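Local coordinates for solute-binding protein Csal_2479 (Chromohalobacter salexigens, PDB 4P1L) that binds D-glucuronate and is probably the solute-binding component of a tripartite ATP-independent periplasmic (TRAP) system that imports it into the cytoplasm, at residues Y149-P154 against E219-Y224; E156-V161 against S294-K299; G163-V168 against G200-A205; V168-L173 against A185-Y190. All blocks are in the same frame, centred on the assembly; numbering follows the deposited sequence.

Contact 1: Y149-P154 against E219-Y224; sequences YNTDHP and EVANYY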
loop_
_atom_site.group_PDB
_atom_site.type_symbol
_atom_site.label_atom_id
_atom_site.label_comp_id
_atom_site.label_asym_id
_atom_site.label_seq_id
_atom_site.Cartn_x
_atom_site.Cartn_y
_atom_site.Cartn_z
ATOM N N TYR A 149 13.619 -1.442 7.804
ATOM C CA TYR A 149 14.092 -1.151 9.142
ATOM C C TYR A 149 14.390 -2.413 9.927
ATOM O O TYR A 149 13.751 -3.434 9.706
ATOM C CB TYR A 149 13.108 -0.272 9.896
ATOM C CG TYR A 149 11.641 -0.658 9.825
ATOM C CD1 TYR A 149 11.072 -1.533 10.754
ATOM C CD2 TYR A 149 10.809 -0.085 8.879
ATOM C CE1 TYR A 149 9.713 -1.813 10.722
ATOM C CE2 TYR A 149 9.448 -0.368 8.838
ATOM C CZ TYR A 149 8.905 -1.245 9.741
ATOM O OH TYR A 149 7.543 -1.501 9.682
ATOM N N ASN A 150 15.366 -2.345 10.822
ATOM C CA ASN A 150 15.799 -3.523 11.566
ATOM C C ASN A 150 16.386 -3.145 12.914
ATOM O O ASN A 150 16.573 -1.967 13.231
ATOM C CB ASN A 150 16.773 -4.405 10.767
ATOM C CG ASN A 150 18.195 -3.862 10.742
ATOM O OD1 ASN A 150 19.061 -4.338 11.461
ATOM N ND2 ASN A 150 18.436 -2.884 9.899
ATOM N N THR A 151 16.624 -4.163 13.714
ATOM C CA THR A 151 17.030 -3.967 15.095
ATOM C C THR A 151 18.536 -3.950 15.295
ATOM O O THR A 151 18.991 -3.710 16.416
ATOM C CB THR A 151 16.496 -5.116 15.980
ATOM O OG1 THR A 151 17.043 -6.354 15.518
ATOM C CG2 THR A 151 14.996 -5.176 15.956
ATOM N N ASP A 152 19.306 -4.233 14.244
ATOM C CA ASP A 152 20.720 -4.592 14.404
ATOM C C ASP A 152 21.755 -3.588 13.866
ATOM O O ASP A 152 22.691 -3.228 14.579
ATOM C CB ASP A 152 20.978 -5.972 13.808
ATOM C CG ASP A 152 22.357 -6.502 14.163
ATOM O OD1 ASP A 152 22.486 -7.144 15.228
ATOM O OD2 ASP A 152 23.313 -6.263 13.384
ATOM N N HIS A 153 21.593 -3.130 12.626
ATOM C CA HIS A 153 22.595 -2.278 11.975
ATOM C C HIS A 153 22.039 -1.510 10.790
ATOM O O HIS A 153 21.028 -1.905 10.211
ATOM C CB HIS A 153 23.795 -3.117 11.515
ATOM C CG HIS A 153 23.452 -4.213 10.551
ATOM N ND1 HIS A 153 23.222 -5.513 10.950
ATOM C CD2 HIS A 153 23.320 -4.209 9.201
ATOM C CE1 HIS A 153 22.982 -6.267 9.888
ATOM N NE2 HIS A 153 23.032 -5.498 8.815
ATOM N N PRO A 154 22.708 -0.417 10.410
ATOM C CA PRO A 154 22.307 0.277 9.190
ATOM C C PRO A 154 22.523 -0.631 7.995
ATOM O O PRO A 154 23.509 -1.375 7.943
ATOM C CB PRO A 154 23.251 1.484 9.124
ATOM C CG PRO A 154 23.809 1.627 10.526
ATOM C CD PRO A 154 23.825 0.260 11.102
ATOM N N GLU A 219 10.035 1.881 17.852
ATOM C CA GLU A 219 10.461 1.729 19.233
ATOM C C GLU A 219 11.343 0.508 19.430
ATOM O O GLU A 219 12.039 0.415 20.437
ATOM C CB GLU A 219 9.251 1.613 20.160
ATOM C CG GLU A 219 8.354 2.834 20.188
ATOM C CD GLU A 219 7.035 2.542 20.874
ATOM O OE1 GLU A 219 6.952 1.508 21.570
ATOM O OE2 GLU A 219 6.081 3.327 20.697
ATOM N N VAL A 220 11.288 -0.451 18.505
ATOM C CA VAL A 220 12.053 -1.682 18.672
ATOM C C VAL A 220 13.118 -1.827 17.585
ATOM O O VAL A 220 14.242 -2.259 17.844
ATOM C CB VAL A 220 11.134 -2.916 18.700
ATOM C CG1 VAL A 220 11.971 -4.205 18.748
ATOM C CG2 VAL A 220 10.185 -2.836 19.891
ATOM N N ALA A 221 12.789 -1.386 16.383
ATOM C CA ALA A 221 13.739 -1.453 15.268
ATOM C C ALA A 221 14.206 -0.029 14.960
ATOM O O ALA A 221 13.544 0.706 14.226
ATOM C CB ALA A 221 13.095 -2.098 14.079
ATOM N N ASN A 222 15.366 0.313 15.541
ATOM C CA ASN A 222 15.913 1.670 15.601
ATOM C C ASN A 222 16.649 2.140 14.340
ATOM O O ASN A 222 16.974 3.320 14.236
ATOM C CB ASN A 222 16.879 1.771 16.804
ATOM C CG ASN A 222 17.017 3.207 17.351
ATOM O OD1 ASN A 222 16.027 3.852 17.694
ATOM N ND2 ASN A 222 18.245 3.697 17.440
ATOM N N TYR A 223 16.910 1.230 13.396
ATOM C CA TYR A 223 17.655 1.554 12.180
ATOM C C TYR A 223 16.681 1.559 11.031
ATOM O O TYR A 223 16.023 0.562 10.778
ATOM C CB TYR A 223 18.727 0.513 11.888
ATOM C CG TYR A 223 19.750 0.414 13.002
ATOM C CD1 TYR A 223 20.820 1.296 13.072
ATOM C CD2 TYR A 223 19.608 -0.529 14.008
ATOM C CE1 TYR A 223 21.742 1.210 14.102
ATOM C CE2 TYR A 223 20.526 -0.611 15.056
ATOM C CZ TYR A 223 21.584 0.265 15.095
ATOM O OH TYR A 223 22.506 0.190 16.121
ATOM N N TYR A 224 16.589 2.684 10.338
ATOM C CA TYR A 224 15.725 2.806 9.184
ATOM C C TYR A 224 16.637 3.172 8.029
ATOM O O TYR A 224 17.333 4.186 8.083
ATOM C CB TYR A 224 14.683 3.892 9.452
ATOM C CG TYR A 224 13.559 4.015 8.440
ATOM C CD1 TYR A 224 13.680 4.817 7.308
ATOM C CD2 TYR A 224 12.355 3.342 8.630
ATOM C CE1 TYR A 224 12.629 4.932 6.385
ATOM C CE2 TYR A 224 11.317 3.444 7.711
ATOM C CZ TYR A 224 11.454 4.227 6.590
ATOM O OH TYR A 224 10.384 4.360 5.704
HETATM O O HOH W 1 17.473 -0.867 8.023
HETATM O O HOH W 2 25.114 -1.199 14.438
#

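Contact 2: E156-V161 against S294-K299; sequences ETPDDV and SAFQAK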
loop_
_atom_site.group_PDB
_atom_site.type_symbol
_atom_site.label_atom_id
_atom_site.label_comp_id
_atom_site.label_asym_id
_atom_site.label_seq_id
_atom_site.Cartn_x
_atom_site.Cartn_y
_atom_site.Cartn_z
ATOM N N GLU A 156 23.535 -0.461 4.238
ATOM C CA GLU A 156 24.196 0.458 3.332
ATOM C C GLU A 156 24.193 -0.096 1.938
ATOM O O GLU A 156 24.000 0.648 0.982
ATOM C CB GLU A 156 25.662 0.707 3.744
ATOM C CG GLU A 156 25.867 1.311 5.123
ATOM C CD GLU A 156 25.483 2.786 5.223
ATOM O OE1 GLU A 156 24.680 3.272 4.379
ATOM O OE2 GLU A 156 26.020 3.462 6.150
ATOM N N THR A 157 24.409 -1.408 1.830
ATOM C CA THR A 157 24.438 -2.105 0.555
ATOM C C THR A 157 23.607 -3.371 0.654
ATOM O O THR A 157 23.234 -3.804 1.742
ATOM C CB THR A 157 25.869 -2.511 0.168
ATOM O OG1 THR A 157 26.359 -3.451 1.128
ATOM C CG2 THR A 157 26.787 -1.314 0.152
ATOM N N PRO A 158 23.305 -3.984 -0.489
ATOM C CA PRO A 158 22.523 -5.213 -0.404
ATOM C C PRO A 158 23.113 -6.291 0.517
ATOM O O PRO A 158 22.354 -6.990 1.209
ATOM C CB PRO A 158 22.443 -5.660 -1.865
ATOM C CG PRO A 158 22.444 -4.371 -2.631
ATOM C CD PRO A 158 23.471 -3.534 -1.881
ATOM N N ASP A 159 24.429 -6.409 0.570
ATOM C CA ASP A 159 25.033 -7.425 1.422
ATOM C C ASP A 159 24.759 -7.223 2.918
ATOM O O ASP A 159 24.815 -8.181 3.673
ATOM C CB ASP A 159 26.538 -7.566 1.133
ATOM C CG ASP A 159 26.806 -8.337 -0.167
ATOM O OD1 ASP A 159 25.837 -8.624 -0.917
ATOM O OD2 ASP A 159 27.978 -8.657 -0.449
ATOM N N ASP A 160 24.419 -6.001 3.339
ATOM C CA ASP A 160 24.029 -5.771 4.729
ATOM C C ASP A 160 22.658 -6.383 5.071
ATOM O O ASP A 160 22.292 -6.453 6.242
ATOM C CB ASP A 160 24.027 -4.272 5.070
ATOM C CG ASP A 160 25.401 -3.647 4.993
ATOM O OD1 ASP A 160 26.376 -4.328 5.346
ATOM O OD2 ASP A 160 25.513 -2.482 4.566
ATOM N N VAL A 161 21.906 -6.826 4.069
ATOM C CA VAL A 161 20.636 -7.478 4.354
ATOM C C VAL A 161 20.870 -8.957 4.772
ATOM O O VAL A 161 19.981 -9.572 5.359
ATOM C CB VAL A 161 19.652 -7.350 3.163
ATOM C CG1 VAL A 161 18.286 -7.912 3.519
ATOM C CG2 VAL A 161 19.492 -5.871 2.783
ATOM N N SER A 294 20.498 2.058 -6.868
ATOM C CA SER A 294 20.596 1.318 -8.121
ATOM C C SER A 294 21.219 -0.085 -7.923
ATOM O O SER A 294 20.953 -1.020 -8.704
ATOM C CB SER A 294 21.341 2.138 -9.169
ATOM O OG SER A 294 22.725 1.949 -9.034
ATOM N N ALA A 295 22.020 -0.259 -6.871
ATOM C CA ALA A 295 22.609 -1.574 -6.589
ATOM C C ALA A 295 21.542 -2.557 -6.104
ATOM O O ALA A 295 21.603 -3.764 -6.379
ATOM C CB ALA A 295 23.761 -1.480 -5.568
ATOM N N PHE A 296 20.550 -2.043 -5.381
ATOM C CA PHE A 296 19.447 -2.864 -4.931
ATOM C C PHE A 296 18.565 -3.195 -6.107
ATOM O O PHE A 296 18.168 -4.334 -6.291
ATOM C CB PHE A 296 18.616 -2.123 -3.887
ATOM C CG PHE A 296 19.234 -2.119 -2.525
ATOM C CD1 PHE A 296 20.172 -1.149 -2.182
ATOM C CD2 PHE A 296 18.875 -3.059 -1.588
ATOM C CE1 PHE A 296 20.743 -1.131 -0.932
ATOM C CE2 PHE A 296 19.440 -3.032 -0.342
ATOM C CZ PHE A 296 20.393 -2.076 -0.024
ATOM N N GLN A 297 18.287 -2.179 -6.916
ATOM C CA GLN A 297 17.449 -2.352 -8.084
ATOM C C GLN A 297 18.042 -3.357 -9.060
ATOM O O GLN A 297 17.317 -4.171 -9.637
ATOM C CB GLN A 297 17.254 -1.007 -8.763
ATOM C CG GLN A 297 16.392 -1.050 -10.018
ATOM C CD GLN A 297 16.032 0.349 -10.518
ATOM O OE1 GLN A 297 16.618 1.344 -10.083
ATOM N NE2 GLN A 297 15.077 0.425 -11.440
ATOM N N ALA A 298 19.365 -3.313 -9.258
ATOM C CA ALA A 298 19.994 -4.208 -10.222
ATOM C C ALA A 298 19.756 -5.662 -9.805
ATOM O O ALA A 298 19.558 -6.540 -10.652
ATOM C CB ALA A 298 21.472 -3.921 -10.339
ATOM N N LYS A 299 19.747 -5.914 -8.499
ATOM C CA LYS A 299 19.512 -7.273 -8.009
ATOM C C LYS A 299 18.087 -7.790 -8.254
ATOM O O LYS A 299 17.819 -8.985 -8.070
ATOM C CB LYS A 299 19.842 -7.348 -6.523
ATOM C CG LYS A 299 21.340 -7.366 -6.259
ATOM C CD LYS A 299 21.602 -7.648 -4.812
ATOM C CE LYS A 299 22.861 -8.481 -4.611
ATOM N NZ LYS A 299 24.053 -7.770 -5.094
#

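Contact 3: G163-V168 against G200-A205; sequences GLKVRV and GVIDGA. With BDP (beta-D-glucopyranuronic acid), chain C.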
loop_
_atom_site.group_PDB
_atom_site.type_symbol
_atom_site.label_atom_id
_atom_site.label_comp_id
_atom_site.label_asym_id
_atom_site.label_seq_id
_atom_site.Cartn_x
_atom_site.Cartn_y
_atom_site.Cartn_z
ATOM N N GLY A 163 21.543 -12.210 6.720
ATOM C CA GLY A 163 21.299 -12.526 8.114
ATOM C C GLY A 163 20.059 -11.914 8.746
ATOM O O GLY A 163 19.663 -12.338 9.830
ATOM N N LEU A 164 19.434 -10.927 8.097
ATOM C CA LEU A 164 18.217 -10.342 8.634
ATOM C C LEU A 164 16.998 -11.153 8.221
ATOM O O LEU A 164 16.834 -11.506 7.058
ATOM C CB LEU A 164 18.052 -8.884 8.191
ATOM C CG LEU A 164 19.168 -7.897 8.560
ATOM C CD1 LEU A 164 18.840 -6.507 8.015
ATOM C CD2 LEU A 164 19.370 -7.830 10.044
ATOM N N LYS A 165 16.149 -11.438 9.198
ATOM C CA LYS A 165 14.848 -12.015 8.955
ATOM C C LYS A 165 13.855 -10.857 8.943
ATOM O O LYS A 165 13.610 -10.214 9.988
ATOM C CB LYS A 165 14.506 -13.017 10.048
ATOM C CG LYS A 165 13.183 -13.751 9.849
ATOM C CD LYS A 165 13.190 -15.045 10.656
ATOM C CE LYS A 165 11.939 -15.872 10.425
ATOM N NZ LYS A 165 10.817 -15.357 11.253
ATOM N N VAL A 166 13.298 -10.601 7.761
ATOM C CA VAL A 166 12.460 -9.434 7.524
ATOM C C VAL A 166 11.023 -9.838 7.217
ATOM O O VAL A 166 10.752 -10.660 6.314
ATOM C CB VAL A 166 12.985 -8.587 6.339
ATOM C CG1 VAL A 166 12.219 -7.248 6.237
ATOM C CG2 VAL A 166 14.502 -8.345 6.436
ATOM N N ARG A 167 10.101 -9.274 7.988
ATOM C CA ARG A 167 8.680 -9.444 7.720
ATOM C C ARG A 167 8.298 -8.710 6.448
ATOM O O ARG A 167 8.768 -7.599 6.192
ATOM C CB ARG A 167 7.829 -8.909 8.870
ATOM C CG ARG A 167 6.357 -8.994 8.621
ATOM C CD ARG A 167 5.799 -7.709 8.017
ATOM N NE ARG A 167 4.357 -7.776 7.774
ATOM C CZ ARG A 167 3.645 -6.769 7.289
ATOM N NH1 ARG A 167 4.244 -5.614 6.970
ATOM N NH2 ARG A 167 2.343 -6.912 7.092
ATOM N N VAL A 168 7.446 -9.355 5.661
ATOM C CA VAL A 168 6.838 -8.751 4.486
ATOM C C VAL A 168 5.344 -9.019 4.506
ATOM O O VAL A 168 4.851 -9.829 5.299
ATOM C CB VAL A 168 7.455 -9.293 3.173
ATOM C CG1 VAL A 168 8.882 -8.847 3.042
ATOM C CG2 VAL A 168 7.336 -10.810 3.082
ATOM N N GLY A 200 11.901 -10.769 19.158
ATOM C CA GLY A 200 13.066 -11.229 18.430
ATOM C C GLY A 200 12.811 -12.302 17.402
ATOM O O GLY A 200 13.750 -12.800 16.792
ATOM N N VAL A 201 11.540 -12.640 17.195
ATOM C CA VAL A 201 11.111 -13.580 16.166
ATOM C C VAL A 201 11.510 -13.132 14.752
ATOM O O VAL A 201 11.758 -13.958 13.880
ATOM C CB VAL A 201 9.574 -13.733 16.225
ATOM C CG1 VAL A 201 9.050 -14.515 15.045
ATOM C CG2 VAL A 201 9.159 -14.398 17.539
ATOM N N ILE A 202 11.549 -11.819 14.536
ATOM C CA ILE A 202 12.002 -11.223 13.271
ATOM C C ILE A 202 12.990 -10.120 13.628
ATOM O O ILE A 202 12.926 -9.581 14.729
ATOM C CB ILE A 202 10.833 -10.619 12.451
ATOM C CG1 ILE A 202 10.028 -9.604 13.285
ATOM C CG2 ILE A 202 9.924 -11.735 11.902
ATOM C CD1 ILE A 202 8.928 -8.935 12.497
ATOM N N ASP A 203 13.916 -9.805 12.722
ATOM C CA ASP A 203 14.879 -8.712 12.927
ATOM C C ASP A 203 14.414 -7.373 12.346
ATOM O O ASP A 203 14.974 -6.331 12.655
ATOM C CB ASP A 203 16.215 -9.060 12.273
ATOM C CG ASP A 203 16.745 -10.413 12.717
ATOM O OD1 ASP A 203 16.717 -10.661 13.935
ATOM O OD2 ASP A 203 17.154 -11.225 11.849
ATOM N N GLY A 204 13.417 -7.391 11.467
ATOM C CA GLY A 204 13.027 -6.165 10.804
ATOM C C GLY A 204 11.781 -6.308 9.964
ATOM O O GLY A 204 11.154 -7.349 9.946
ATOM N N ALA A 205 11.448 -5.237 9.263
ATOM C CA ALA A 205 10.297 -5.207 8.370
ATOM C C ALA A 205 10.540 -4.026 7.429
ATOM O O ALA A 205 11.640 -3.495 7.381
ATOM C CB ALA A 205 8.985 -5.043 9.168
HETATM C C1 BDP C . 0.980 0.021 5.018
HETATM C C2 BDP C . -0.308 -0.085 4.214
HETATM C C3 BDP C . -1.245 -0.995 4.913
HETATM C C4 BDP C . -0.574 -2.326 5.035
HETATM C C5 BDP C . 0.765 -2.201 5.808
HETATM C C6 BDP C . 1.513 -3.527 5.923
HETATM O O2 BDP C . -0.851 1.224 4.157
HETATM O O3 BDP C . -2.440 -1.174 3.986
HETATM O O4 BDP C . -1.435 -3.259 5.711
HETATM O O5 BDP C . 1.582 -1.277 5.158
HETATM O O6A BDP C . 2.786 -3.467 5.906
HETATM O O1 BDP C . 1.881 0.831 4.348
HETATM O O6B BDP C . 0.875 -4.585 6.106
#

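Contact 4: V168-L173 against A185-Y190; sequences VMNNDL and ATPMAY. With BDP (beta-D-glucopyranuronic acid), chain C.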
loop_
_atom_site.group_PDB
_atom_site.type_symbol
_atom_site.label_atom_id
_atom_site.label_comp_id
_atom_site.label_asym_id
_atom_site.label_seq_id
_atom_site.Cartn_x
_atom_site.Cartn_y
_atom_site.Cartn_z
ATOM N N VAL A 168 7.446 -9.355 5.661
ATOM C CA VAL A 168 6.838 -8.751 4.486
ATOM C C VAL A 168 5.344 -9.019 4.506
ATOM O O VAL A 168 4.851 -9.829 5.299
ATOM C CB VAL A 168 7.455 -9.293 3.173
ATOM C CG1 VAL A 168 8.882 -8.847 3.042
ATOM C CG2 VAL A 168 7.336 -10.810 3.082
HETATM N N MSE A 169 4.614 -8.308 3.654
HETATM C CA MSE A 169 3.208 -8.581 3.448
HETATM C C MSE A 169 3.102 -9.891 2.664
HETATM O O MSE A 169 4.118 -10.418 2.177
HETATM C CB MSE A 169 2.570 -7.431 2.668
HETATM C CG MSE A 169 2.524 -6.136 3.459
HETATM SE SE MSE A 169 1.488 -4.719 2.588
HETATM C CE MSE A 169 2.675 -4.397 1.097
ATOM N N ASN A 170 1.885 -10.396 2.516
ATOM C CA ASN A 170 1.706 -11.721 1.909
ATOM C C ASN A 170 1.565 -11.638 0.398
ATOM O O ASN A 170 0.467 -11.714 -0.149
ATOM C CB ASN A 170 0.534 -12.507 2.533
ATOM C CG ASN A 170 0.595 -14.009 2.195
ATOM O OD1 ASN A 170 1.679 -14.563 1.939
ATOM N ND2 ASN A 170 -0.572 -14.665 2.176
ATOM N N ASN A 171 2.707 -11.434 -0.255
ATOM C CA ASN A 171 2.837 -11.508 -1.689
ATOM C C ASN A 171 4.215 -12.139 -1.933
ATOM O O ASN A 171 5.230 -11.676 -1.415
ATOM C CB ASN A 171 2.740 -10.125 -2.297
ATOM C CG ASN A 171 2.731 -10.146 -3.806
ATOM O OD1 ASN A 171 3.414 -10.945 -4.451
ATOM N ND2 ASN A 171 1.937 -9.257 -4.385
ATOM N N ASP A 172 4.238 -13.230 -2.688
ATOM C CA ASP A 172 5.472 -13.985 -2.901
ATOM C C ASP A 172 6.573 -13.096 -3.493
ATOM O O ASP A 172 7.758 -13.351 -3.283
ATOM C CB ASP A 172 5.242 -15.159 -3.869
ATOM C CG ASP A 172 4.410 -16.283 -3.269
ATOM O OD1 ASP A 172 4.120 -16.239 -2.056
ATOM O OD2 ASP A 172 4.072 -17.221 -4.023
ATOM N N LEU A 173 6.186 -12.073 -4.248
ATOM C CA LEU A 173 7.166 -11.167 -4.835
ATOM C C LEU A 173 8.060 -10.529 -3.779
ATOM O O LEU A 173 9.249 -10.279 -4.042
ATOM C CB LEU A 173 6.510 -10.047 -5.655
ATOM C CG LEU A 173 6.023 -10.441 -7.044
ATOM C CD1 LEU A 173 5.265 -9.311 -7.728
ATOM C CD2 LEU A 173 7.199 -10.867 -7.922
ATOM N N ALA A 185 12.914 -13.831 4.441
ATOM C CA ALA A 185 11.671 -13.116 4.640
ATOM C C ALA A 185 10.600 -13.992 5.278
ATOM O O ALA A 185 10.651 -15.225 5.225
ATOM C CB ALA A 185 11.166 -12.579 3.307
ATOM N N THR A 186 9.600 -13.355 5.865
ATOM C CA THR A 186 8.494 -14.101 6.406
ATOM C C THR A 186 7.234 -13.246 6.327
ATOM O O THR A 186 7.223 -12.108 6.787
ATOM C CB THR A 186 8.771 -14.550 7.852
ATOM O OG1 THR A 186 7.658 -15.323 8.334
ATOM C CG2 THR A 186 8.968 -13.379 8.742
ATOM N N PRO A 187 6.189 -13.782 5.695
ATOM C CA PRO A 187 4.922 -13.070 5.528
ATOM C C PRO A 187 4.171 -13.056 6.841
ATOM O O PRO A 187 4.151 -14.073 7.537
ATOM C CB PRO A 187 4.201 -13.909 4.455
ATOM C CG PRO A 187 4.733 -15.278 4.641
ATOM C CD PRO A 187 6.166 -15.108 5.038
HETATM N N MSE A 188 3.557 -11.926 7.182
HETATM C CA MSE A 188 2.880 -11.791 8.473
HETATM C C MSE A 188 1.879 -10.630 8.446
HETATM O O MSE A 188 2.136 -9.602 7.816
HETATM C CB MSE A 188 3.942 -11.546 9.549
HETATM C CG MSE A 188 3.439 -11.483 10.942
HETATM SE SE MSE A 188 4.918 -11.034 12.196
HETATM C CE MSE A 188 6.233 -12.281 11.589
ATOM N N ALA A 189 0.754 -10.809 9.129
ATOM C CA ALA A 189 -0.239 -9.741 9.351
ATOM C C ALA A 189 0.407 -8.523 9.982
ATOM O O ALA A 189 1.195 -8.638 10.902
ATOM C CB ALA A 189 -1.378 -10.227 10.223
ATOM N N TYR A 190 0.064 -7.354 9.463
ATOM C CA TYR A 190 0.602 -6.072 9.941
ATOM C C TYR A 190 0.516 -5.928 11.476
ATOM O O TYR A 190 1.481 -5.485 12.120
ATOM C CB TYR A 190 -0.168 -4.953 9.226
ATOM C CG TYR A 190 0.271 -3.533 9.481
ATOM C CD1 TYR A 190 1.609 -3.156 9.390
ATOM C CD2 TYR A 190 -0.667 -2.546 9.779
ATOM C CE1 TYR A 190 1.993 -1.853 9.622
ATOM C CE2 TYR A 190 -0.288 -1.242 10.000
ATOM C CZ TYR A 190 1.046 -0.902 9.919
ATOM O OH TYR A 190 1.443 0.395 10.134
HETATM C C1 BDP C . 0.980 0.021 5.018
HETATM C C2 BDP C . -0.308 -0.085 4.214
HETATM C C3 BDP C . -1.245 -0.995 4.913
HETATM C C4 BDP C . -0.574 -2.326 5.035
HETATM C C5 BDP C . 0.765 -2.201 5.808
HETATM C C6 BDP C . 1.513 -3.527 5.923
HETATM O O2 BDP C . -0.851 1.224 4.157
HETATM O O3 BDP C . -2.440 -1.174 3.986
HETATM O O4 BDP C . -1.435 -3.259 5.711
HETATM O O5 BDP C . 1.582 -1.277 5.158
HETATM O O6A BDP C . 2.786 -3.467 5.906
HETATM O O1 BDP C . 1.881 0.831 4.348
HETATM O O6B BDP C . 0.875 -4.585 6.106
HETATM O O HOH W 3 0.401 -9.657 5.194
#

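Contact 1: Y149-P154 against E219-Y224
Y223 spreads its ring against the turn that carries the chain from N150 to P154. Its CG lies beside the backbone N, anti to the carbonyl carbon (chi1 -61°), bringing one ring face under H153, whose CA sits 3.9 Å above the centre of the Y223 ring. The carbonyl oxygens of N150 and T151 meet the ring edge in plane, where its C-H groups are slightly positive, and P154 CD packs 3.7 Å from Y223 CD1. A broad, flat residue thus suits a largely backbone surface. N150 shapes that surface. With CG tucked between the backbone N and the carbonyl carbon (chi1 78°), N150 OD1 accepts from D152 N at 2.8 Å, closing an Asx turn, and from H153 N, an Asx motif, both from the same face of the amide. N150 ND2 donates to H153 O at 2.8 Å. The backbones are paired antiparallel: N150 N donates to Y223 O at 3.0 Å, and Y223 N returns a longer bond to N150 O. On the other sheet face Y149 CD2 rests 3.8 Å from Y224 CE2, while A221 CB reaches the edge of the Y149 ring. Y149 OH bonds to H217, and Y224 OH to the carbonyl of N207, a sugar-binding residue. The asparagine amide therefore satisfies its own turn, and the grip between the segments is left to backbone bonds and aromatic packing.

Contact 2: E156-V161 against S294-K299
P158 sets its ring on the face of F296. P158 CG stands 3.7 Å from the ring centroid of F296 and only 3° off the ring normal, a CH-pi contact in which the slightly positive C-H of a proline meets the pi cloud. The same aromatic has V161 CG2 at its edge, 4.2 Å from F296 CE2, so two apolar residues of the loop converge on it. This is the tight part. Toward the outside the contact thins: K299 lays its CD 3.7 Å from P158 CB, using its chain as apolar cover, but K299 NZ stays 4.6 Å from D159 OD1, and the opposite charges do not touch. Were F296 cut back to an alanine, the face on which P158 rests would be lost, which would probably open a gap there and leave V161 without its aromatic partner. Proline fits the start of the 3-10 segment 158-161, and the turn before it is tied by D160 OD2, which accepts from both E156 N and T157 N. What results is a proline-aromatic packing of a 3-10 turn on helix 293-298, with the F296 side chain about 12 Å from the side chain of the sugar-binding R146.

Contact 3: G163-V168 against G200-A205
V166 and G204 form a single backbone bridge, their CA atoms 4.7 Å apart, between segments whose directions differ by 75°, so the two touch at one bridge and do not run on as a regular ladder. R167 N donates to G204 O at 2.9 Å, and K165 O takes D203 N at 2.8 Å together with a weak bond from G204 N. Glycine suits G204, whose backbone is almost fully extended, a shape that glycine adopts easily. D203 turns its carboxylate back to the first segment: D203 OD2 accepts from K165 N at 2.8 Å in a nearly straight bond, met on the anti side and somewhat out of the carboxylate plane. K165 is extended as far as CE, then bent at chi4 so that K165 NZ turns to V201 O at 3.1 Å, passing I202 CG2; its ammonium group donates to a carbonyl while its carbons cover the loop. R167 serves the ligand. CG anti to the backbone N (chi1 177°) and a bend at chi2 aim the guanidinium edge-on at the glucuronate carboxylate, which takes two almost straight bonds, R167 NH1 to O6A at 2.8 Å and R167 NH2 to O6B at 2.9 Å. This side-by-side pairing fixes the carboxylate in the guanidinium plane, and a further bond from NH2 to M188 O steadies the arginine. Its CB rests on I202 CD1. Around the bridge, V166 packs on L148 of strand 146-150 and I178 of helix 172-181, A205 touches Y149, I202 leans on helix 193-198, and strand 165-168 also pairs in parallel with strand 184-187.

Contact 4: V168-L173 against A185-Y190
V168 and P187 are the paired residues of a short parallel ladder. V168 N donates to T186 O at 3.0 Å, and V168 O accepts from M188 N nearly head-on to the carbonyl. Because V168 bonds to the residues flanking P187, the missing N-H of the proline costs nothing here. V168 CG2 faces A185 CB across the pair, and N170 OD1 lies 3.6 Å from P187 CB. A water joins M188 O to N170 N, weakly at the latter. This pairing joins the two strands of the beta-alpha-beta unit of strand 165-168, helix 172-181 and strand 184-187, and N171 N-caps that helix by accepting from L173 N. Past the ladder both segments reach the glucuronate. Y190 starts with CB 3.3 Å from O6B of the sugar. With its CG anti to the backbone N (chi1 -176°), the ring then runs along the ligand: CG stays near O6B, and Y190 CD1 comes within 3.5 Å of C6 of the glucuronate. Y190 CE1 lies 4.0 Å from sugar C5, which stands over the ring face toward its rim; CZ and OH run on past the sugar, with no glucuronate atom within 4.2 Å. Beyond the carboxylate's other face sits the selenium of selenomethionine M169, SE being 3.5 Å from C6 of the glucuronate. With an alanine in place of Y190 the ring is gone, and one face of the carboxylate and C5 would probably lose their cover, freeing the carboxylate to tilt. The carboxylate is thus held flat between two weakly polar surfaces, which probably restrict its tilt and leave the bonding at its edge to partners such as R167.

Contact 3 is the most buried of the four, and it touches contacts 1 and 4. It meets contact 1 through backbone bonds from Y149 to A205 and from T151 to D203, and it shares V168 with contact 4, so strand 165-168 serves both. Contacts 3 and 4 also share the sugar, the first supplying charge at the edge of its carboxylate and the second less polar cover for the faces. Contacts 1 and 2 have their centres about 21 and 22 Å from the chain's centre. Contact 1, behind N207, relies on backbone pairing and tyrosines; contact 2 has no hydrogen bonds across its segments and works by proline-aromatic packing, tied to contact 1 by the bond of H153 to D160 O.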